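Local coordinates for peptide chain release factor subunit 1 (Aeropyrum pernix, PDB 3AGK), which probably directs the termination of protein synthesis on the archaeal ribosome in response to the stop codons UAA, UAG and UGA, at residues E23-S28 with F128-L133; R43-V48 with D80-L85. One frame throughout, in Å; residues are numbered along the deposited sequence.

In the fold
Both interactions belong to the first of the three eRF1 domains, which is built on the antiparallel sheet of strands 34-39, 93-98, 107-111 and 121-125. They lie on opposite faces of it. Interaction 1 joins the L24-W27 turn to the chain that follows strand 121-125, over the face carrying F96 and F109; interaction 2 pairs the start of helix 45-58 with the end of helix 65-82 on the face carrying I39 and L93. Their centres are 22 Å apart and their nearest atoms about 11 Å. In sequence, interaction 2 falls between the halves of interaction 1, so the helical pair is laid down on one face before the chain returns to complete interaction 1 on the other.

Interaction 1 (E23-S28 with F128-L133); sequences ELKKWS and FITDFL
F128 pushes its ring up against W27 and L24, and these three residues carry most of the buried surface in this contact of eRF1 domain 1, between the L24-W27 turn, at the C-terminal side of helix 14-24, and the chain leading into the short helix 131-134. The phenyl CE2 sits 3.2 Å above one face of the indole, displaced toward its rim, and comes 3.4 Å from W27 CD2. Its neighbour F128 CZ lies 3.7 Å from W27 CE3, while F128 CD2 reaches back to W27 CB. With chi1 at -72° for W27 and -67° for F128, each CG stands beside its own backbone N, and the two side chains run side by side in the same direction. The rings are neither stacked nor edge-to-face: their planes meet at 35°, with 5.0 Å between the indole five-membered ring and phenyl centroids.

The phenyl's CD2 corner also faces L24, whose branch carbon CG is 4.3 Å away. K25 follows with a lighter touch, its CG beside the T130 methyl CG2, while its NZ goes on to a salt bridge with E134. Around this cluster F96 and F109 of the sheet supply further aromatic surface, F96 against F128 and F109 against W27. Replacing W27 by an alanine would remove the indole that F128 CE2 and CZ lie against, and is likely to open a gap there, leaving that side of the phenyl without its aromatic partner.

The turn itself is type I, from L24 to W27, and sets the indole where F128 can meet it. Its carbonyl does double duty: L24 O accepts the W27 N-H at 2.9 Å and also lies near the plane of the phenyl ring, at its edge, 4.0 Å from F128 CD2.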
ATOM      1  N   GLU A  23      -4.076  10.302   8.762  1.00 78.15           N
ATOM      2  CA  GLU A  23      -4.297  10.667  10.152  1.00 77.63           C
ATOM      3  C   GLU A  23      -5.358   9.787  10.816  1.00 80.05           C
ATOM      4  O   GLU A  23      -5.336   9.572  12.033  1.00 80.12           O
ATOM      5  CB  GLU A  23      -4.651  12.146  10.263  1.00 80.76           C
ATOM      6  CG  GLU A  23      -4.084  12.812  11.496  1.00 92.90           C
ATOM      7  CD  GLU A  23      -5.129  12.999  12.572  1.00101.62           C
ATOM      8  OE1 GLU A  23      -4.765  13.421  13.690  1.00106.83           O
ATOM      9  OE2 GLU A  23      -6.317  12.728  12.295  1.00100.34           O
ATOM     10  N   LEU A  24      -6.289   9.275  10.021  1.00 79.10           N
ATOM     11  CA  LEU A  24      -7.208   8.257  10.526  1.00 75.00           C
ATOM     12  C   LEU A  24      -6.397   7.019  10.913  1.00 80.53           C
ATOM     13  O   LEU A  24      -6.599   6.442  11.986  1.00 75.32           O
ATOM     14  CB  LEU A  24      -8.286   7.906   9.488  1.00 68.24           C
ATOM     15  CG  LEU A  24      -9.656   8.611   9.539  1.00 68.17           C
ATOM     16  CD1 LEU A  24      -9.659   9.858  10.435  1.00 65.62           C
ATOM     17  CD2 LEU A  24     -10.137   8.971   8.134  1.00 60.54           C
ATOM     18  N   LYS A  25      -5.459   6.627  10.050  1.00 80.61           N
ATOM     19  CA  LYS A  25      -4.635   5.447  10.318  1.00 86.10           C
ATOM     20  C   LYS A  25      -3.863   5.574  11.634  1.00 89.97           C
ATOM     21  O   LYS A  25      -3.494   4.568  12.238  1.00 93.95           O
ATOM     22  CB  LYS A  25      -3.704   5.120   9.137  1.00 84.73           C
ATOM     23  CG  LYS A  25      -4.441   4.526   7.929  1.00 82.62           C
ATOM     24  CD  LYS A  25      -3.530   3.757   6.977  1.00 85.84           C
ATOM     25  CE  LYS A  25      -2.804   4.676   6.015  1.00 93.31           C
ATOM     26  NZ  LYS A  25      -2.196   3.913   4.887  1.00 96.08           N
ATOM     27  N   LYS A  26      -3.655   6.808  12.086  1.00 87.77           N
ATOM     28  CA  LYS A  26      -2.975   7.068  13.356  1.00 87.90           C
ATOM     29  C   LYS A  26      -3.764   6.610  14.587  1.00 90.39           C
ATOM     30  O   LYS A  26      -3.176   6.338  15.630  1.00 97.55           O
ATOM     31  CB  LYS A  26      -2.653   8.560  13.508  1.00 90.85           C
ATOM     32  CG  LYS A  26      -1.388   9.040  12.808  1.00 96.30           C
ATOM     33  CD  LYS A  26      -0.977  10.417  13.324  1.00 93.42           C
ATOM     34  CE  LYS A  26       0.370  10.845  12.769  1.00 96.67           C
ATOM     35  NZ  LYS A  26       0.916  12.028  13.493  1.00 97.80           N
ATOM     36  N   TRP A  27      -5.087   6.531  14.478  1.00 84.01           N
ATOM     37  CA  TRP A  27      -5.932   6.302  15.654  1.00 79.61           C
ATOM     38  C   TRP A  27      -5.884   4.891  16.223  1.00 81.53           C
ATOM     39  O   TRP A  27      -5.983   3.913  15.477  1.00 79.71           O
ATOM     40  CB  TRP A  27      -7.374   6.679  15.339  1.00 73.88           C
ATOM     41  CG  TRP A  27      -7.547   8.132  15.245  1.00 71.31           C
ATOM     42  CD1 TRP A  27      -6.931   8.972  14.366  1.00 74.32           C
ATOM     43  CD2 TRP A  27      -8.381   8.948  16.072  1.00 74.80           C
ATOM     44  NE1 TRP A  27      -7.337  10.267  14.588  1.00 68.87           N
ATOM     45  CE2 TRP A  27      -8.226  10.281  15.631  1.00 66.92           C
ATOM     46  CE3 TRP A  27      -9.254   8.683  17.135  1.00 75.11           C
ATOM     47  CZ2 TRP A  27      -8.910  11.343  16.217  1.00 68.35           C
ATOM     48  CZ3 TRP A  27      -9.928   9.743  17.721  1.00 75.84           C
ATOM     49  CH2 TRP A  27      -9.753  11.056  17.260  1.00 72.27           C
ATOM     50  N   SER A  28      -5.754   4.797  17.551  1.00 82.56           N
ATOM     51  CA  SER A  28      -5.760   3.507  18.246  1.00 88.77           C
ATOM     52  C   SER A  28      -6.352   3.612  19.651  1.00 88.29           C
ATOM     53  O   SER A  28      -6.410   4.696  20.226  1.00 87.86           O
ATOM     54  CB  SER A  28      -4.343   2.945  18.339  1.00 96.53           C
ATOM     55  OG  SER A  28      -3.589   3.643  19.311  1.00100.40           O
ATOM     56  N   PHE A 128      -9.812   2.578  13.615  1.00 69.49           N
ATOM     57  CA  PHE A 128     -10.802   2.833  12.572  1.00 60.71           C
ATOM     58  C   PHE A 128     -10.633   1.835  11.402  1.00 67.97           C
ATOM     59  O   PHE A 128      -9.513   1.455  11.039  1.00 62.71           O
ATOM     60  CB  PHE A 128     -10.711   4.285  12.056  1.00 51.20           C
ATOM     61  CG  PHE A 128     -11.118   5.347  13.073  1.00 58.21           C
ATOM     62  CD1 PHE A 128     -12.259   5.193  13.859  1.00 59.16           C
ATOM     63  CD2 PHE A 128     -10.380   6.525  13.202  1.00 60.54           C
ATOM     64  CE1 PHE A 128     -12.637   6.176  14.778  1.00 59.06           C
ATOM     65  CE2 PHE A 128     -10.748   7.509  14.113  1.00 60.77           C
ATOM     66  CZ  PHE A 128     -11.881   7.336  14.900  1.00 63.65           C
ATOM     67  N   ILE A 129     -11.747   1.405  10.822  1.00 70.59           N
ATOM     68  CA  ILE A 129     -11.697   0.545   9.649  1.00 68.46           C
ATOM     69  C   ILE A 129     -11.729   1.412   8.394  1.00 62.87           C
ATOM     70  O   ILE A 129     -12.745   2.030   8.077  1.00 61.41           O
ATOM     71  CB  ILE A 129     -12.878  -0.431   9.613  1.00 63.28           C
ATOM     72  CG1 ILE A 129     -13.077  -1.076  10.988  1.00 63.32           C
ATOM     73  CG2 ILE A 129     -12.677  -1.467   8.498  1.00 61.54           C
ATOM     74  CD1 ILE A 129     -11.870  -1.822  11.498  1.00 66.17           C
ATOM     75  N   THR A 130     -10.614   1.460   7.686  1.00 64.37           N
ATOM     76  CA  THR A 130     -10.470   2.392   6.578  1.00 69.11           C
ATOM     77  C   THR A 130     -10.529   1.633   5.266  1.00 79.63           C
ATOM     78  O   THR A 130     -10.542   2.233   4.181  1.00 82.81           O
ATOM     79  CB  THR A 130      -9.136   3.110   6.666  1.00 74.87           C
ATOM     80  OG1 THR A 130      -8.173   2.418   5.866  1.00 85.74           O
ATOM     81  CG2 THR A 130      -8.651   3.141   8.105  1.00 80.42           C
ATOM     82  N   ASP A 131     -10.552   0.309   5.391  1.00 77.77           N
ATOM     83  CA  ASP A 131     -10.605  -0.615   4.272  1.00 88.88           C
ATOM     84  C   ASP A 131     -11.054  -0.005   2.962  1.00 77.44           C
ATOM     85  O   ASP A 131     -10.254   0.214   2.064  1.00 77.42           O
ATOM     86  CB  ASP A 131     -11.547  -1.782   4.602  1.00101.84           C
ATOM     87  CG  ASP A 131     -10.924  -2.790   5.542  1.00113.21           C
ATOM     88  OD1 ASP A 131      -9.895  -2.455   6.160  1.00118.81           O
ATOM     89  OD2 ASP A 131     -11.469  -3.912   5.663  1.00113.34           O
ATOM     90  N   PHE A 132     -12.356   0.238   2.865  1.00 80.16           N
ATOM     91  CA  PHE A 132     -12.997   0.596   1.609  1.00 86.88           C
ATOM     92  C   PHE A 132     -12.400   1.870   1.028  1.00 85.59           C
ATOM     93  O   PHE A 132     -12.330   2.031  -0.191  1.00 95.46           O
ATOM     94  CB  PHE A 132     -14.505   0.779   1.811  1.00 91.41           C
ATOM     95  CG  PHE A 132     -15.141  -0.236   2.752  1.00 93.54           C
ATOM     96  CD1 PHE A 132     -14.839  -0.244   4.108  1.00 84.05           C
ATOM     97  CD2 PHE A 132     -16.069  -1.151   2.281  1.00 94.40           C
ATOM     98  CE1 PHE A 132     -15.430  -1.140   4.958  1.00 80.09           C
ATOM     99  CE2 PHE A 132     -16.662  -2.059   3.135  1.00 91.05           C
ATOM    100  CZ  PHE A 132     -16.342  -2.051   4.473  1.00 87.85           C
ATOM    101  N   LEU A 133     -11.952   2.762   1.906  1.00 82.02           N
ATOM    102  CA  LEU A 133     -11.489   4.093   1.500  1.00 74.29           C
ATOM    103  C   LEU A 133     -10.113   4.047   0.858  1.00 76.89           C
ATOM    104  O   LEU A 133      -9.836   4.773  -0.104  1.00 79.27           O
ATOM    105  CB  LEU A 133     -11.458   5.024   2.708  1.00 70.29           C
ATOM    106  CG  LEU A 133     -12.810   5.230   3.390  1.00 71.68           C
ATOM    107  CD1 LEU A 133     -12.657   5.951   4.733  1.00 70.60           C
ATOM    108  CD2 LEU A 133     -13.750   5.991   2.461  1.00 71.01           C
TER

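Interaction 2 (R43-V48 with D80-L85); sequences RPLSDV and DRLQML
L45 and L85 cross obliquely, with L45 CD1 laid 3.9 Å from L85 CB and 4.2 Å from L85 CD1. The other methyl of L45, CD2, lies more loosely against L82 CD2, at 4.3 Å. V48, one helical turn on from L45, meets the same leucine from a different direction: its side chain and that of L82 stand at about a right angle, and V48 CG1 touches L82 CD1 at 3.8 Å. CG1 is the valine branch that makes this touch, because chi1 of -173° sets it opposite the backbone N.

The four residues close the open end of an alpha-helical hairpin, where helix 45-58 starts and helix 65-82 finishes; in the eRF1 family the loop at the far end of this hairpin takes part in reading the stop codon. A type I turn from L82 to L85, with L85 N bonded to L82 O, swings L85 back toward L45. I39 of strand 34-39 touches L45, V48 and L82, and L93 of strand 93-98 touches L82 and L85.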
ATOM      1  N   ARG A  43     -29.385   3.692   1.418  1.00 76.64           N
ATOM      2  CA  ARG A  43     -29.768   3.390   2.795  1.00 63.94           C
ATOM      3  C   ARG A  43     -30.327   4.567   3.610  1.00 62.27           C
ATOM      4  O   ARG A  43     -29.577   5.437   4.055  1.00 58.76           O
ATOM      5  CB  ARG A  43     -28.574   2.775   3.523  1.00 53.37           C
ATOM      6  CG  ARG A  43     -28.871   2.363   4.966  1.00 67.45           C
ATOM      7  CD  ARG A  43     -30.012   1.355   5.014  1.00 62.35           C
ATOM      8  NE  ARG A  43     -29.779   0.257   4.086  1.00 59.90           N
ATOM      9  CZ  ARG A  43     -30.717  -0.583   3.674  1.00 63.18           C
ATOM     10  NH1 ARG A  43     -31.968  -0.445   4.101  1.00 65.01           N
ATOM     11  NH2 ARG A  43     -30.402  -1.558   2.833  1.00 68.80           N
ATOM     12  N   PRO A  44     -31.647   4.566   3.855  1.00 65.65           N
ATOM     13  CA  PRO A  44     -32.326   5.616   4.634  1.00 63.80           C
ATOM     14  C   PRO A  44     -31.747   5.802   6.037  1.00 65.63           C
ATOM     15  O   PRO A  44     -31.562   4.829   6.780  1.00 66.72           O
ATOM     16  CB  PRO A  44     -33.765   5.102   4.746  1.00 65.20           C
ATOM     17  CG  PRO A  44     -33.914   4.088   3.655  1.00 68.78           C
ATOM     18  CD  PRO A  44     -32.564   3.489   3.449  1.00 69.43           C
ATOM     19  N   LEU A  45     -31.490   7.050   6.412  1.00 61.01           N
ATOM     20  CA  LEU A  45     -30.843   7.342   7.682  1.00 56.94           C
ATOM     21  C   LEU A  45     -31.695   6.918   8.880  1.00 55.42           C
ATOM     22  O   LEU A  45     -31.175   6.683   9.974  1.00 54.90           O
ATOM     23  CB  LEU A  45     -30.470   8.827   7.775  1.00 64.88           C
ATOM     24  CG  LEU A  45     -29.454   9.372   6.759  1.00 67.05           C
ATOM     25  CD1 LEU A  45     -29.225  10.882   6.937  1.00 62.44           C
ATOM     26  CD2 LEU A  45     -28.135   8.620   6.828  1.00 63.14           C
ATOM     27  N   SER A  46     -33.002   6.805   8.684  1.00 53.55           N
ATOM     28  CA  SER A  46     -33.851   6.354   9.774  1.00 59.63           C
ATOM     29  C   SER A  46     -33.549   4.882  10.113  1.00 60.38           C
ATOM     30  O   SER A  46     -33.650   4.474  11.274  1.00 59.82           O
ATOM     31  CB  SER A  46     -35.320   6.542   9.424  1.00 58.95           C
ATOM     32  OG  SER A  46     -35.681   5.692   8.358  1.00 70.00           O
ATOM     33  N   ASP A  47     -33.168   4.107   9.093  1.00 57.37           N
ATOM     34  CA  ASP A  47     -32.723   2.713   9.255  1.00 53.73           C
ATOM     35  C   ASP A  47     -31.438   2.649  10.076  1.00 52.76           C
ATOM     36  O   ASP A  47     -31.314   1.855  11.024  1.00 50.57           O
ATOM     37  CB  ASP A  47     -32.461   2.066   7.892  1.00 55.92           C
ATOM     38  CG  ASP A  47     -33.740   1.771   7.122  1.00 69.15           C
ATOM     39  OD1 ASP A  47     -34.839   2.080   7.635  1.00 68.25           O
ATOM     40  OD2 ASP A  47     -33.640   1.224   6.002  1.00 70.61           O
ATOM     41  N   VAL A  48     -30.482   3.499   9.707  1.00 44.27           N
ATOM     42  CA  VAL A  48     -29.208   3.565  10.410  1.00 52.22           C
ATOM     43  C   VAL A  48     -29.436   3.991  11.857  1.00 55.33           C
ATOM     44  O   VAL A  48     -28.850   3.432  12.782  1.00 55.94           O
ATOM     45  CB  VAL A  48     -28.243   4.546   9.722  1.00 52.25           C
ATOM     46  CG1 VAL A  48     -26.866   4.474  10.371  1.00 44.41           C
ATOM     47  CG2 VAL A  48     -28.163   4.243   8.209  1.00 50.00           C
ATOM     48  N   ASP A  80     -26.002  12.156  16.825  1.00 45.46           N
ATOM     49  CA  ASP A  80     -26.053  13.618  16.743  1.00 47.60           C
ATOM     50  C   ASP A  80     -25.775  14.076  15.327  1.00 48.19           C
ATOM     51  O   ASP A  80     -26.496  14.896  14.764  1.00 49.00           O
ATOM     52  CB  ASP A  80     -24.985  14.237  17.647  1.00 51.48           C
ATOM     53  CG  ASP A  80     -25.414  14.305  19.089  1.00 58.57           C
ATOM     54  OD1 ASP A  80     -26.639  14.291  19.336  1.00 60.03           O
ATOM     55  OD2 ASP A  80     -24.522  14.371  19.970  1.00 64.30           O
ATOM     56  N   ARG A  81     -24.692  13.543  14.774  1.00 47.29           N
ATOM     57  CA  ARG A  81     -24.242  13.886  13.442  1.00 51.18           C
ATOM     58  C   ARG A  81     -25.330  13.584  12.407  1.00 55.62           C
ATOM     59  O   ARG A  81     -25.592  14.389  11.507  1.00 53.14           O
ATOM     60  CB  ARG A  81     -22.960  13.100  13.145  1.00 57.09           C
ATOM     61  CG  ARG A  81     -21.734  13.924  12.750  1.00 60.38           C
ATOM     62  CD  ARG A  81     -21.564  15.185  13.572  1.00 67.88           C
ATOM     63  NE  ARG A  81     -21.537  14.917  15.007  1.00 77.74           N
ATOM     64  CZ  ARG A  81     -20.474  15.088  15.787  1.00 72.91           C
ATOM     65  NH1 ARG A  81     -19.333  15.534  15.279  1.00 75.45           N
ATOM     66  NH2 ARG A  81     -20.559  14.819  17.078  1.00 65.30           N
ATOM     67  N   LEU A  82     -25.977  12.426  12.537  1.00 48.85           N
ATOM     68  CA  LEU A  82     -26.945  11.992  11.530  1.00 48.83           C
ATOM     69  C   LEU A  82     -28.236  12.789  11.616  1.00 43.88           C
ATOM     70  O   LEU A  82     -28.921  12.999  10.619  1.00 43.88           O
ATOM     71  CB  LEU A  82     -27.261  10.495  11.662  1.00 56.59           C
ATOM     72  CG  LEU A  82     -26.151   9.486  11.372  1.00 56.88           C
ATOM     73  CD1 LEU A  82     -26.694   8.069  11.467  1.00 59.72           C
ATOM     74  CD2 LEU A  82     -25.544   9.730  10.010  1.00 53.41           C
ATOM     75  N   GLN A  83     -28.584  13.224  12.817  1.00 42.55           N
ATOM     76  CA  GLN A  83     -29.804  13.990  12.961  1.00 52.19           C
ATOM     77  C   GLN A  83     -29.609  15.416  12.452  1.00 58.01           C
ATOM     78  O   GLN A  83     -30.538  16.215  12.466  1.00 60.89           O
ATOM     79  CB  GLN A  83     -30.346  13.910  14.395  1.00 60.82           C
ATOM     80  CG  GLN A  83     -30.837  12.486  14.708  1.00 71.57           C
ATOM     81  CD  GLN A  83     -31.570  12.343  16.033  1.00 76.86           C
ATOM     82  OE1 GLN A  83     -30.949  12.263  17.101  1.00 74.92           O
ATOM     83  NE2 GLN A  83     -32.898  12.270  15.965  1.00 76.66           N
ATOM     84  N   MET A  84     -28.403  15.709  11.966  1.00 57.01           N
ATOM     85  CA  MET A  84     -28.117  16.989  11.301  1.00 61.85           C
ATOM     86  C   MET A  84     -28.506  16.955   9.836  1.00 63.91           C
ATOM     87  O   MET A  84     -28.558  17.989   9.183  1.00 72.57           O
ATOM     88  CB  MET A  84     -26.626  17.319  11.359  1.00 56.80           C
ATOM     89  CG  MET A  84     -26.193  18.145  12.533  1.00 63.77           C
ATOM     90  SD  MET A  84     -24.393  18.243  12.588  1.00 74.20           S
ATOM     91  CE  MET A  84     -24.169  18.841  14.260  1.00134.06           C
ATOM     92  N   LEU A  85     -28.749  15.759   9.314  1.00 63.05           N
ATOM     93  CA  LEU A  85     -28.980  15.600   7.892  1.00 64.01           C
ATOM     94  C   LEU A  85     -30.402  15.156   7.633  1.00 70.77           C
ATOM     95  O   LEU A  85     -31.095  14.682   8.534  1.00 70.67           O
ATOM     96  CB  LEU A  85     -28.020  14.564   7.318  1.00 61.95           C
ATOM     97  CG  LEU A  85     -26.602  14.516   7.876  1.00 57.66           C
ATOM     98  CD1 LEU A  85     -25.855  13.336   7.294  1.00 57.93           C
ATOM     99  CD2 LEU A  85     -25.843  15.823   7.618  1.00 60.63           C
TER